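Local coordinates for EtuB protein (Clostridium kluyveri DSM 555, PDB 3IO0) that probably forms, as a trimer of tandem-repeat BMC chains, part of the shell of a bacterial microcompartment associated with ethanol utilisation, at residues 6-11 and 99-104; 35-40 and 87-92; 44-49 and 73-78; 147-152 and 189-194; 154-159 and 213-218. All blocks are in the same frame, centred on the assembly; numbering follows the deposited sequence.

In the fold
Contacts 1, 2 and 3 belong to the first of two tandem BMC repeats, contacts 4 and 5 to the second. Contacts 1 and 2 have centres 16 Å apart and meet where A99 CB lies 3.8 Å from L88 CD1. Contact 3 sits at the other end of strand 39-45 from contact 2, against the second subunit. Contacts 3 and 4 come from different repeats, and their nearest atoms are about 6 Å apart. Contacts 4 and 5 are joined directly, I189 and A151 resting on G157, with centres 13 Å apart. Contacts 2 and 5 stand 42 Å apart between centres. In the trimer, F7 of contact 1 packs on S217 in contact 5 of the second subunit.

Contact 1 of 5, residues 6-11 and 99-104; sequences EFVGTA and AVEIAL
The edge strand 7-11 of the first BMC repeat lies on helix 93-111, V8 and L104 supplying most of the surface where strand meets helix in this circularly permuted domain. Strand and helix run nearly parallel, 14° apart, with their axes 8.8 Å from one another. No hydrogen bond links them, so the fit depends on branched aliphatic groups. V8 is a compact wedge turned to the helix: its CB meets V100 CG1 at 4.1 Å. Its CG1, anti to the backbone N (chi1 -160°), lies across the end of E101, 3.7 Å from E101 CD, and also reaches L104 CD1 at 4.3 Å. The carboxylate thus borders the apolar patch on its more exposed side. L104 extends its two methyls along the strand, CD1 to G9 and CD2 to T10. Because G9 has no side chain, CD1 can rest directly on the backbone, 3.4 Å from G9 C. Further on, T10 and A11 both face T15 in a G1 beta bulge. V19, on the neighbouring strand 15-20, touches both V8 and V100. The small A11 suits the close end of the contact, its CB 4.1 Å from L104 CD2 and 3.6 Å from L104 O.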
# COMPACT_ATOMS: atom_id res chain seq x y z
N GLU A 6 -13.56 -5.47 26.59
CA GLU A 6 -12.97 -4.53 25.64
C GLU A 6 -13.73 -4.36 24.32
O GLU A 6 -13.51 -3.37 23.62
CB GLU A 6 -11.55 -4.97 25.31
CG GLU A 6 -10.53 -4.70 26.39
CD GLU A 6 -10.51 -5.75 27.49
OE1 GLU A 6 -11.31 -6.72 27.45
OE2 GLU A 6 -9.66 -5.60 28.40
N PHE A 7 -14.60 -5.31 23.96
CA PHE A 7 -15.39 -5.20 22.74
C PHE A 7 -16.53 -4.20 22.89
O PHE A 7 -16.99 -3.96 24.01
CB PHE A 7 -15.96 -6.57 22.37
CG PHE A 7 -16.78 -6.57 21.11
CD1 PHE A 7 -16.16 -6.53 19.87
CD2 PHE A 7 -18.16 -6.63 21.17
CE1 PHE A 7 -16.92 -6.54 18.70
CE2 PHE A 7 -18.92 -6.64 20.01
CZ PHE A 7 -18.30 -6.60 18.77
N VAL A 8 -16.97 -3.61 21.78
CA VAL A 8 -18.06 -2.64 21.81
C VAL A 8 -19.08 -2.76 20.64
O VAL A 8 -20.20 -2.30 20.81
CB VAL A 8 -17.53 -1.16 21.94
CG1 VAL A 8 -18.62 -0.23 22.46
CG2 VAL A 8 -16.32 -1.06 22.87
N GLY A 9 -18.73 -3.39 19.52
CA GLY A 9 -19.48 -3.32 18.20
C GLY A 9 -18.39 -2.74 17.32
O GLY A 9 -17.32 -2.51 17.87
N THR A 10 -18.50 -2.48 16.00
CA THR A 10 -19.32 -3.00 14.87
C THR A 10 -20.17 -1.98 14.12
O THR A 10 -21.19 -1.52 14.62
CB THR A 10 -19.92 -4.39 15.03
OG1 THR A 10 -18.82 -5.29 15.19
CG2 THR A 10 -20.67 -4.81 13.75
N ALA A 11 -19.71 -1.63 12.92
CA ALA A 11 -20.46 -0.83 11.94
C ALA A 11 -19.96 -1.17 10.53
O ALA A 11 -19.08 -2.01 10.37
CB ALA A 11 -20.31 0.66 12.24
N ALA A 99 -17.71 7.58 23.89
CA ALA A 99 -17.27 8.12 22.60
C ALA A 99 -17.28 7.08 21.48
O ALA A 99 -17.82 7.33 20.39
CB ALA A 99 -15.89 8.74 22.73
N VAL A 100 -16.69 5.92 21.74
CA VAL A 100 -16.71 4.79 20.81
C VAL A 100 -18.15 4.40 20.43
O VAL A 100 -18.43 4.09 19.26
CB VAL A 100 -15.98 3.56 21.38
CG1 VAL A 100 -16.07 2.38 20.44
CG2 VAL A 100 -14.54 3.89 21.66
N GLU A 101 -19.05 4.42 21.42
CA GLU A 101 -20.47 4.11 21.21
C GLU A 101 -21.14 5.07 20.24
O GLU A 101 -21.91 4.64 19.36
CB GLU A 101 -21.23 4.06 22.55
CG GLU A 101 -21.26 2.68 23.25
CD GLU A 101 -21.85 1.53 22.37
OE1 GLU A 101 -22.19 1.74 21.17
OE2 GLU A 101 -21.96 0.39 22.90
N ILE A 102 -20.82 6.36 20.39
CA ILE A 102 -21.29 7.41 19.47
C ILE A 102 -20.74 7.19 18.06
O ILE A 102 -21.51 7.21 17.09
CB ILE A 102 -20.88 8.83 19.93
CG1 ILE A 102 -21.54 9.19 21.25
CG2 ILE A 102 -21.24 9.87 18.88
CD1 ILE A 102 -20.97 10.44 21.88
N ALA A 103 -19.43 6.98 17.96
CA ALA A 103 -18.75 6.85 16.67
C ALA A 103 -19.25 5.66 15.87
O ALA A 103 -19.42 5.77 14.66
CB ALA A 103 -17.25 6.75 16.87
N LEU A 104 -19.51 4.55 16.55
CA LEU A 104 -20.11 3.37 15.94
C LEU A 104 -21.53 3.62 15.43
O LEU A 104 -21.86 3.23 14.30
CB LEU A 104 -20.13 2.21 16.91
CG LEU A 104 -18.83 1.45 17.13
CD1 LEU A 104 -19.01 0.47 18.27
CD2 LEU A 104 -18.36 0.75 15.86

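Contact 2 of 5, residues 35-40 and 87-92; sequences NTCRSI and VLKAAD
S39 and A90 carry the polar part of this contact. Their backbones form an antiparallel hydrogen-bonded pair: A90 N gives to S39 O over 3.0 Å, and S39 N returns a bond of 3.3 Å to A90 O. A90 O is gripped twice, since S39 OG also donates to it at 2.6 Å; the hydroxyl stands above the carbonyl plane. A chi1 of 59° sets OG between the backbone N and the carbonyl carbon of S39, and from there it can lean across to the neighbouring strand. A short side chain suits this task, as does the bare methyl of A90 beside it, on the sheet face where helix 93-111 packs.

The pair lies where strands 39-45 and 84-90, neighbours in the antiparallel sheet of the first BMC repeat, come together. The next pair, I40 with K89, is non-hydrogen-bonded, and CH...O contacts fill in around it, K89 CA lying 3.4 Å from S39 O.

Apolar contacts gather on the opposite face from S39 and A90. I40 CD1 reaches V87 CG1 at 3.6 Å and K89 CB at 3.8 Å, the isoleucine crossing the valine at a slant. Before the strand begins, C37 SG, anti to its own N, lies alongside the K89 chain from CB to CD, 4.0 Å from K89 CB. K89 itself runs on, extended, to a weak hydrogen bond with G32 O. At the other end D92 takes the N-cap position of helix 93-111, and its OD1 is hydrogen-bonded to S94 OG.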
# COMPACT_ATOMS: atom_id res chain seq x y z
N ASN A 35 0.17 8.45 32.91
CA ASN A 35 -0.46 7.68 33.97
C ASN A 35 -1.79 8.22 34.51
O ASN A 35 -2.62 7.47 35.02
CB ASN A 35 0.54 7.38 35.09
CG ASN A 35 0.30 6.01 35.68
OD1 ASN A 35 -0.25 5.90 36.78
ND2 ASN A 35 0.64 4.96 34.93
N THR A 36 -1.99 9.53 34.38
CA THR A 36 -3.26 10.17 34.75
C THR A 36 -4.29 9.95 33.64
O THR A 36 -5.45 10.31 33.79
CB THR A 36 -3.10 11.70 34.99
OG1 THR A 36 -3.12 12.41 33.74
CG2 THR A 36 -1.78 12.01 35.76
N CYS A 37 -3.85 9.36 32.53
CA CYS A 37 -4.69 9.22 31.34
C CYS A 37 -4.29 7.99 30.51
O CYS A 37 -3.48 8.09 29.58
CB CYS A 37 -4.60 10.49 30.49
SG CYS A 37 -5.56 10.42 28.98
N ARG A 38 -4.83 6.82 30.86
CA ARG A 38 -4.40 5.59 30.21
C ARG A 38 -5.54 4.72 29.76
O ARG A 38 -5.38 3.50 29.67
CB ARG A 38 -3.49 4.75 31.11
CG ARG A 38 -3.05 5.41 32.38
CD ARG A 38 -3.74 4.81 33.58
NE ARG A 38 -2.79 4.06 34.42
CZ ARG A 38 -3.00 3.78 35.71
NH1 ARG A 38 -4.12 4.16 36.32
NH2 ARG A 38 -2.08 3.11 36.39
N SER A 39 -6.69 5.30 29.46
CA SER A 39 -7.74 4.50 28.88
C SER A 39 -8.03 4.95 27.46
O SER A 39 -7.95 6.13 27.14
CB SER A 39 -8.98 4.45 29.77
OG SER A 39 -9.49 5.74 29.97
N ILE A 40 -8.38 3.98 26.63
CA ILE A 40 -8.30 4.10 25.19
C ILE A 40 -9.63 3.72 24.56
O ILE A 40 -10.32 2.80 25.01
CB ILE A 40 -7.07 3.24 24.68
CG1 ILE A 40 -5.81 4.09 24.67
CG2 ILE A 40 -7.23 2.63 23.31
CD1 ILE A 40 -6.08 5.57 24.53
N VAL A 87 -7.56 6.39 17.62
CA VAL A 87 -7.46 6.12 19.05
C VAL A 87 -7.75 7.40 19.82
O VAL A 87 -7.09 8.41 19.63
CB VAL A 87 -6.09 5.52 19.46
CG1 VAL A 87 -6.01 5.32 20.95
CG2 VAL A 87 -5.87 4.19 18.78
N LEU A 88 -8.77 7.32 20.68
CA LEU A 88 -9.14 8.40 21.58
C LEU A 88 -8.66 8.07 22.98
O LEU A 88 -8.73 6.91 23.40
CB LEU A 88 -10.65 8.56 21.59
CG LEU A 88 -11.38 8.76 20.26
CD1 LEU A 88 -12.88 8.84 20.47
CD2 LEU A 88 -10.86 10.02 19.59
N LYS A 89 -8.18 9.08 23.71
CA LYS A 89 -7.72 8.89 25.09
C LYS A 89 -8.59 9.63 26.11
O LYS A 89 -9.15 10.70 25.82
CB LYS A 89 -6.26 9.30 25.23
CG LYS A 89 -5.95 10.76 24.91
CD LYS A 89 -4.48 11.06 25.19
CE LYS A 89 -4.13 12.50 24.87
NZ LYS A 89 -2.66 12.64 24.69
N ALA A 90 -8.69 9.04 27.30
CA ALA A 90 -9.53 9.56 28.38
C ALA A 90 -8.97 9.13 29.71
O ALA A 90 -8.33 8.09 29.80
CB ALA A 90 -10.97 9.06 28.24
N ALA A 91 -9.22 9.93 30.74
CA ALA A 91 -8.85 9.56 32.11
C ALA A 91 -9.74 8.40 32.59
O ALA A 91 -9.30 7.55 33.35
CB ALA A 91 -8.98 10.75 33.04
N ASP A 92 -10.98 8.37 32.11
CA ASP A 92 -11.95 7.39 32.55
C ASP A 92 -12.44 6.54 31.37
O ASP A 92 -12.91 7.06 30.36
CB ASP A 92 -13.12 8.11 33.23
CG ASP A 92 -14.04 7.17 34.01
OD1 ASP A 92 -14.39 6.07 33.52
OD2 ASP A 92 -14.44 7.58 35.12

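Contact 3 of 5, residues 44-49 and 73-78; sequences SARVGA and PRDTKG
Charge dominates between R46 and D75. The arginine grips the carboxylate side-on, through NE and NH2, one nitrogen to each oxygen: NE to OD2 of D75 at 2.7 Å and NH2 to OD1 of D75 at 2.8 Å. Both oxygens use their syn lone pairs. OD2 lies in the guanidinium plane, but OD1 is tilted out of it, the two flat groups being turned 36° apart. Bends at chi2 and chi3 fold the R46 chain back so that its NE edge faces D75.

Van der Waals contacts come from K77 and V47. The aliphatic part of K77 crosses R46 at about a right angle, its CG lying over one guanidinium face, 3.3 Å from R46 NH2. V47 packs beside this, its CG2 3.7 Å from K77 CB and its CG1 3.7 Å from T76 OG1, a hydroxyl hydrogen-bonded to H82 O.

The loop 73-78 is thereby fastened to the end of strand 39-45, in the first BMC repeat, at a subunit boundary. D75 OD2 also accepts from N187 ND2 of the second subunit, and R46 NH1 gives to A119 O there. K77 NZ has its own salt bridge to D14, which probably eases its nearness to R46. Both members of the buried ion pair thus also hydrogen-bond to the second subunit, so the pair links fold and trimer.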
# COMPACT_ATOMS: atom_id res chain seq x y z
N SER A 44 -11.57 1.25 14.39
CA SER A 44 -10.69 0.63 13.41
C SER A 44 -11.53 0.02 12.30
O SER A 44 -12.52 -0.64 12.60
CB SER A 44 -9.84 -0.45 14.09
OG SER A 44 -8.77 -0.88 13.26
N ALA A 45 -11.17 0.24 11.04
CA ALA A 45 -11.95 -0.29 9.92
C ALA A 45 -11.13 -0.65 8.70
O ALA A 45 -10.05 -0.08 8.47
CB ALA A 45 -13.04 0.67 9.53
N ARG A 46 -11.66 -1.58 7.91
CA ARG A 46 -11.00 -2.01 6.70
C ARG A 46 -11.31 -1.05 5.57
O ARG A 46 -10.45 -0.75 4.75
CB ARG A 46 -11.42 -3.43 6.31
CG ARG A 46 -11.15 -4.50 7.37
CD ARG A 46 -9.67 -4.74 7.62
NE ARG A 46 -8.92 -4.95 6.37
CZ ARG A 46 -8.99 -6.03 5.61
NH1 ARG A 46 -9.79 -7.04 5.94
NH2 ARG A 46 -8.27 -6.10 4.50
N VAL A 47 -12.55 -0.56 5.53
CA VAL A 47 -12.99 0.27 4.39
C VAL A 47 -13.38 1.70 4.78
O VAL A 47 -14.33 1.93 5.53
CB VAL A 47 -14.11 -0.42 3.56
CG1 VAL A 47 -14.61 0.50 2.44
CG2 VAL A 47 -13.62 -1.75 2.99
N GLY A 48 -12.63 2.66 4.23
CA GLY A 48 -12.95 4.08 4.37
C GLY A 48 -12.16 4.74 5.48
O GLY A 48 -11.46 4.06 6.23
N ALA A 49 -12.28 6.06 5.58
CA ALA A 49 -11.60 6.83 6.62
C ALA A 49 -12.32 8.14 6.95
O ALA A 49 -12.57 8.41 8.13
CB ALA A 49 -10.14 7.08 6.27
N PRO A 73 -3.95 3.26 6.95
CA PRO A 73 -3.58 2.29 5.86
C PRO A 73 -4.56 2.78 4.81
O PRO A 73 -5.25 3.71 5.17
CB PRO A 73 -4.01 0.94 6.43
CG PRO A 73 -4.95 1.25 7.61
CD PRO A 73 -4.63 2.63 8.10
N ARG A 74 -4.76 2.31 3.58
CA ARG A 74 -4.10 1.39 2.64
C ARG A 74 -4.64 0.02 2.74
O ARG A 74 -3.93 -0.96 2.92
CB ARG A 74 -2.62 1.50 2.32
CG ARG A 74 -2.44 1.15 0.78
CD ARG A 74 -3.44 1.97 -0.13
NE ARG A 74 -3.69 1.47 -1.50
CZ ARG A 74 -4.87 1.02 -1.94
NH1 ARG A 74 -5.93 0.97 -1.14
NH2 ARG A 74 -5.01 0.59 -3.19
N ASP A 75 -5.96 0.02 2.59
CA ASP A 75 -6.77 -1.14 2.78
C ASP A 75 -7.83 -1.06 1.70
O ASP A 75 -7.51 -0.80 0.52
CB ASP A 75 -7.38 -1.09 4.16
CG ASP A 75 -7.71 -2.45 4.68
OD1 ASP A 75 -7.98 -3.36 3.86
OD2 ASP A 75 -7.70 -2.63 5.91
N THR A 76 -9.08 -1.33 2.09
CA THR A 76 -10.26 -0.81 1.42
C THR A 76 -10.80 -1.50 0.18
O THR A 76 -11.46 -0.83 -0.58
CB THR A 76 -10.04 0.67 0.99
OG1 THR A 76 -11.28 1.38 1.01
CG2 THR A 76 -9.48 0.75 -0.40
N LYS A 77 -10.61 -2.78 -0.07
CA LYS A 77 -10.09 -3.77 0.80
C LYS A 77 -9.72 -4.87 -0.22
O LYS A 77 -10.42 -5.88 -0.28
CB LYS A 77 -11.23 -4.23 1.70
CG LYS A 77 -10.90 -5.26 2.72
CD LYS A 77 -11.96 -6.36 2.72
CE LYS A 77 -13.12 -6.10 3.68
NZ LYS A 77 -13.86 -7.37 3.97
N GLY A 78 -8.75 -4.65 -1.11
CA GLY A 78 -8.33 -3.33 -1.62
C GLY A 78 -8.64 -3.29 -3.11
O GLY A 78 -9.27 -4.20 -3.59

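Contact 4 of 5, residues 147-152 and 189-194; sequences GIMHAA and ILITIS
The imidazole of H150 receives L190 CD1 obliquely, 3.8 Å from CD2 of the ring, while H121 meets the same ring with its plane turned about 85°. H150 points to the face shared with I148 and L190; a chi1 of 61° sets CG between its backbone N and carbonyl carbon, and NE2 makes a weak hydrogen bond to E123 OE1. L190 CD1 also reaches I148 CG2 at 4.1 Å, so one leucine methyl serves two neighbours.

The two strands run antiparallel in the sheet of the second BMC repeat, at 170°. G147 and I193 form one hydrogen-bonded pair, N of G147 to O of I193 at 2.7 Å; M149 and I191 form the next, N of I191 to O of M149 at 2.9 Å.

On the other face M149, flexible and unbranched, bends at chi3, bringing its CE against two neighbouring isoleucines, 3.6 Å from I191 CG2 and 3.6 Å from I193 CD1. G147, with no side chain, lets I193 CG2 lie close to the strand.

Helix 154-167 covers this M149 face through V160, A161, A164 and L165; F134 and F138 of helix 132-138 pack on I148 opposite. Strands 120-127 and 171-176 flank the pair on its two sides.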
# COMPACT_ATOMS: atom_id res chain seq x y z
N GLY A 147 -15.06 20.40 4.67
CA GLY A 147 -15.40 19.43 3.63
C GLY A 147 -14.26 18.48 3.28
O GLY A 147 -13.09 18.89 3.31
N ILE A 148 -14.59 17.23 2.95
CA ILE A 148 -13.60 16.25 2.51
C ILE A 148 -14.00 15.58 1.18
O ILE A 148 -15.11 15.08 1.03
CB ILE A 148 -13.35 15.18 3.57
CG1 ILE A 148 -12.89 15.83 4.88
CG2 ILE A 148 -12.32 14.15 3.08
CD1 ILE A 148 -12.98 14.91 6.06
N MET A 149 -13.06 15.57 0.24
CA MET A 149 -13.31 15.09 -1.11
C MET A 149 -12.24 14.11 -1.49
O MET A 149 -11.06 14.35 -1.24
CB MET A 149 -13.12 16.23 -2.09
CG MET A 149 -14.33 17.00 -2.45
SD MET A 149 -13.75 18.62 -2.95
CE MET A 149 -13.75 19.41 -1.35
N HIS A 150 -12.64 13.03 -2.16
CA HIS A 150 -11.70 12.25 -2.94
C HIS A 150 -12.43 11.32 -3.88
O HIS A 150 -13.61 11.02 -3.68
CB HIS A 150 -10.72 11.48 -2.06
CG HIS A 150 -11.38 10.50 -1.15
ND1 HIS A 150 -11.80 9.26 -1.58
CD2 HIS A 150 -11.69 10.57 0.16
CE1 HIS A 150 -12.35 8.61 -0.57
NE2 HIS A 150 -12.30 9.39 0.50
N ALA A 151 -11.73 10.90 -4.92
CA ALA A 151 -12.23 9.88 -5.83
C ALA A 151 -11.06 9.06 -6.39
O ALA A 151 -9.92 9.55 -6.47
CB ALA A 151 -13.03 10.50 -6.94
N ALA A 152 -11.36 7.80 -6.73
CA ALA A 152 -10.40 6.90 -7.34
C ALA A 152 -10.99 6.44 -8.65
O ALA A 152 -12.19 6.21 -8.72
CB ALA A 152 -10.14 5.71 -6.44
N ILE A 189 -7.08 11.51 -5.55
CA ILE A 189 -6.78 12.90 -5.21
C ILE A 189 -7.74 13.32 -4.10
O ILE A 189 -8.96 13.19 -4.25
CB ILE A 189 -6.88 13.87 -6.42
CG1 ILE A 189 -5.71 13.64 -7.38
CG2 ILE A 189 -6.92 15.32 -5.96
CD1 ILE A 189 -4.38 14.13 -6.88
N LEU A 190 -7.19 13.78 -2.98
CA LEU A 190 -8.00 14.26 -1.85
C LEU A 190 -7.86 15.76 -1.65
O LEU A 190 -6.78 16.32 -1.79
CB LEU A 190 -7.63 13.52 -0.57
CG LEU A 190 -8.36 13.92 0.72
CD1 LEU A 190 -8.86 12.69 1.49
CD2 LEU A 190 -7.48 14.79 1.59
N ILE A 191 -8.97 16.40 -1.32
CA ILE A 191 -9.00 17.83 -1.06
C ILE A 191 -9.76 18.04 0.23
O ILE A 191 -10.69 17.31 0.56
CB ILE A 191 -9.55 18.62 -2.30
CG1 ILE A 191 -8.38 19.00 -3.19
CG2 ILE A 191 -10.28 19.91 -1.97
CD1 ILE A 191 -7.17 19.35 -2.41
N THR A 192 -9.32 19.03 0.98
CA THR A 192 -9.93 19.35 2.25
C THR A 192 -10.22 20.84 2.25
O THR A 192 -9.37 21.65 1.89
CB THR A 192 -9.04 18.90 3.38
OG1 THR A 192 -9.61 17.73 3.96
CG2 THR A 192 -8.88 19.95 4.43
N ILE A 193 -11.44 21.18 2.66
CA ILE A 193 -11.96 22.52 2.43
C ILE A 193 -12.63 23.13 3.66
O ILE A 193 -13.29 22.42 4.43
CB ILE A 193 -12.82 22.49 1.12
CG1 ILE A 193 -12.05 23.25 0.05
CG2 ILE A 193 -14.26 22.98 1.29
CD1 ILE A 193 -12.33 22.76 -1.33
N SER A 194 -12.42 24.43 3.87
CA SER A 194 -13.06 25.16 4.99
C SER A 194 -13.65 26.50 4.53
O SER A 194 -13.25 27.04 3.49
CB SER A 194 -12.07 25.37 6.15
OG SER A 194 -12.72 25.90 7.30

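Contact 5 of 5, residues 154-159 and 213-218; sequences AGVGMI and SILRSM
V156 is the principal bump of this contact: its two methyls sit in the hollow formed by I214, L215 and M218. CG2 lies 3.8 Å from L215 CD1 and 4.0 Å from M218 SD. CG1, anti to the backbone N at a chi1 of -167°, also touches L215 CD1 and reaches I214 CB at 4.2 Å. Branching at CB suits valine here, because both methyls can bear on L215 while one reaches I214 and the other M218.

The reverse fit is made by I214. It projects toward helix 154-167 and lies between V156 and I159, which stand three residues apart on one side of that helix. V156 and I214 run alongside one another, pointing opposite ways, whereas I159 crosses I214 at about a right angle. I159 CG2 meets I214 CG1 at 3.8 Å. L215 sets off along the side of its helix, but its end swings in to V156; M218, just past the last helical turn, sends out a chain extended at chi2 (173°) that sets its sulfur beside V156 CG2.

The two helices cross at 142°, with axes 10.3 Å apart, a spacing bridged wholly by apolar side chains with no hydrogen bond between them. They belong to the second BMC repeat, each following a strand of its sheet: helix 154-167 comes after strand 145-152, and helix 197-217 after strand 189-195. The backbone of G157 faces the sheet, I189 CB and A151 CB resting on it. The third subunit also touches this contact: S44 OG of that chain bonds to G155 N, and V16 of that chain packs on M218.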
# COMPACT_ATOMS: atom_id res chain seq x y z
N ALA A 154 -7.26 8.41 -9.17
CA ALA A 154 -6.91 9.77 -8.78
C ALA A 154 -7.40 10.85 -9.76
O ALA A 154 -7.72 11.96 -9.35
CB ALA A 154 -5.41 9.89 -8.56
N GLY A 155 -7.46 10.52 -11.05
CA GLY A 155 -7.84 11.51 -12.04
C GLY A 155 -9.20 12.14 -11.75
O GLY A 155 -9.36 13.36 -11.83
N VAL A 156 -10.16 11.28 -11.42
CA VAL A 156 -11.50 11.70 -11.04
C VAL A 156 -11.41 12.63 -9.84
O VAL A 156 -12.09 13.66 -9.79
CB VAL A 156 -12.37 10.49 -10.69
CG1 VAL A 156 -13.83 10.89 -10.61
CG2 VAL A 156 -12.17 9.38 -11.72
N GLY A 157 -10.55 12.28 -8.89
CA GLY A 157 -10.24 13.13 -7.76
C GLY A 157 -9.87 14.55 -8.13
O GLY A 157 -10.32 15.47 -7.46
N MET A 158 -9.07 14.74 -9.19
CA MET A 158 -8.70 16.09 -9.66
C MET A 158 -9.92 16.89 -10.08
O MET A 158 -10.10 18.03 -9.65
CB MET A 158 -7.74 16.07 -10.85
CG MET A 158 -6.27 16.36 -10.55
SD MET A 158 -5.83 17.83 -9.59
CE MET A 158 -6.97 19.00 -10.27
N ILE A 159 -10.74 16.29 -10.94
CA ILE A 159 -11.94 16.94 -11.47
C ILE A 159 -12.84 17.40 -10.33
O ILE A 159 -13.29 18.56 -10.30
CB ILE A 159 -12.70 15.98 -12.40
CG1 ILE A 159 -11.79 15.46 -13.51
CG2 ILE A 159 -13.93 16.64 -12.96
CD1 ILE A 159 -11.36 16.49 -14.54
N SER A 213 -20.57 12.29 -12.54
CA SER A 213 -20.59 12.54 -13.97
C SER A 213 -19.46 11.79 -14.68
O SER A 213 -19.71 11.00 -15.60
CB SER A 213 -20.53 14.05 -14.24
OG SER A 213 -20.34 14.33 -15.61
N ILE A 214 -18.22 12.01 -14.21
CA ILE A 214 -17.02 11.42 -14.81
C ILE A 214 -17.03 9.90 -14.69
O ILE A 214 -16.77 9.18 -15.66
CB ILE A 214 -15.72 11.97 -14.18
CG1 ILE A 214 -15.61 13.48 -14.37
CG2 ILE A 214 -14.49 11.25 -14.74
CD1 ILE A 214 -15.30 13.91 -15.79
N LEU A 215 -17.32 9.42 -13.48
CA LEU A 215 -17.37 7.98 -13.25
C LEU A 215 -18.34 7.31 -14.22
O LEU A 215 -18.03 6.26 -14.77
CB LEU A 215 -17.76 7.71 -11.81
CG LEU A 215 -16.72 7.24 -10.79
CD1 LEU A 215 -15.30 7.25 -11.33
CD2 LEU A 215 -16.85 8.10 -9.55
N ARG A 216 -19.49 7.95 -14.43
CA ARG A 216 -20.49 7.45 -15.37
C ARG A 216 -19.99 7.48 -16.80
O ARG A 216 -20.13 6.48 -17.51
CB ARG A 216 -21.80 8.24 -15.26
CG ARG A 216 -22.50 8.02 -13.93
CD ARG A 216 -24.01 7.97 -14.05
NE ARG A 216 -24.61 7.76 -12.73
CZ ARG A 216 -24.82 8.74 -11.85
NH1 ARG A 216 -24.48 10.00 -12.13
NH2 ARG A 216 -25.38 8.46 -10.68
N SER A 217 -19.38 8.60 -17.21
CA SER A 217 -18.71 8.70 -18.52
C SER A 217 -17.75 7.54 -18.73
O SER A 217 -17.53 7.12 -19.86
CB SER A 217 -17.92 9.99 -18.66
OG SER A 217 -18.74 11.14 -18.67
N MET A 218 -17.17 7.02 -17.64
CA MET A 218 -16.24 5.88 -17.69
C MET A 218 -16.97 4.54 -17.75
O MET A 218 -16.33 3.50 -17.61
CB MET A 218 -15.32 5.87 -16.48
CG MET A 218 -14.45 7.09 -16.30
SD MET A 218 -13.53 7.10 -14.73
CE MET A 218 -12.55 5.60 -14.87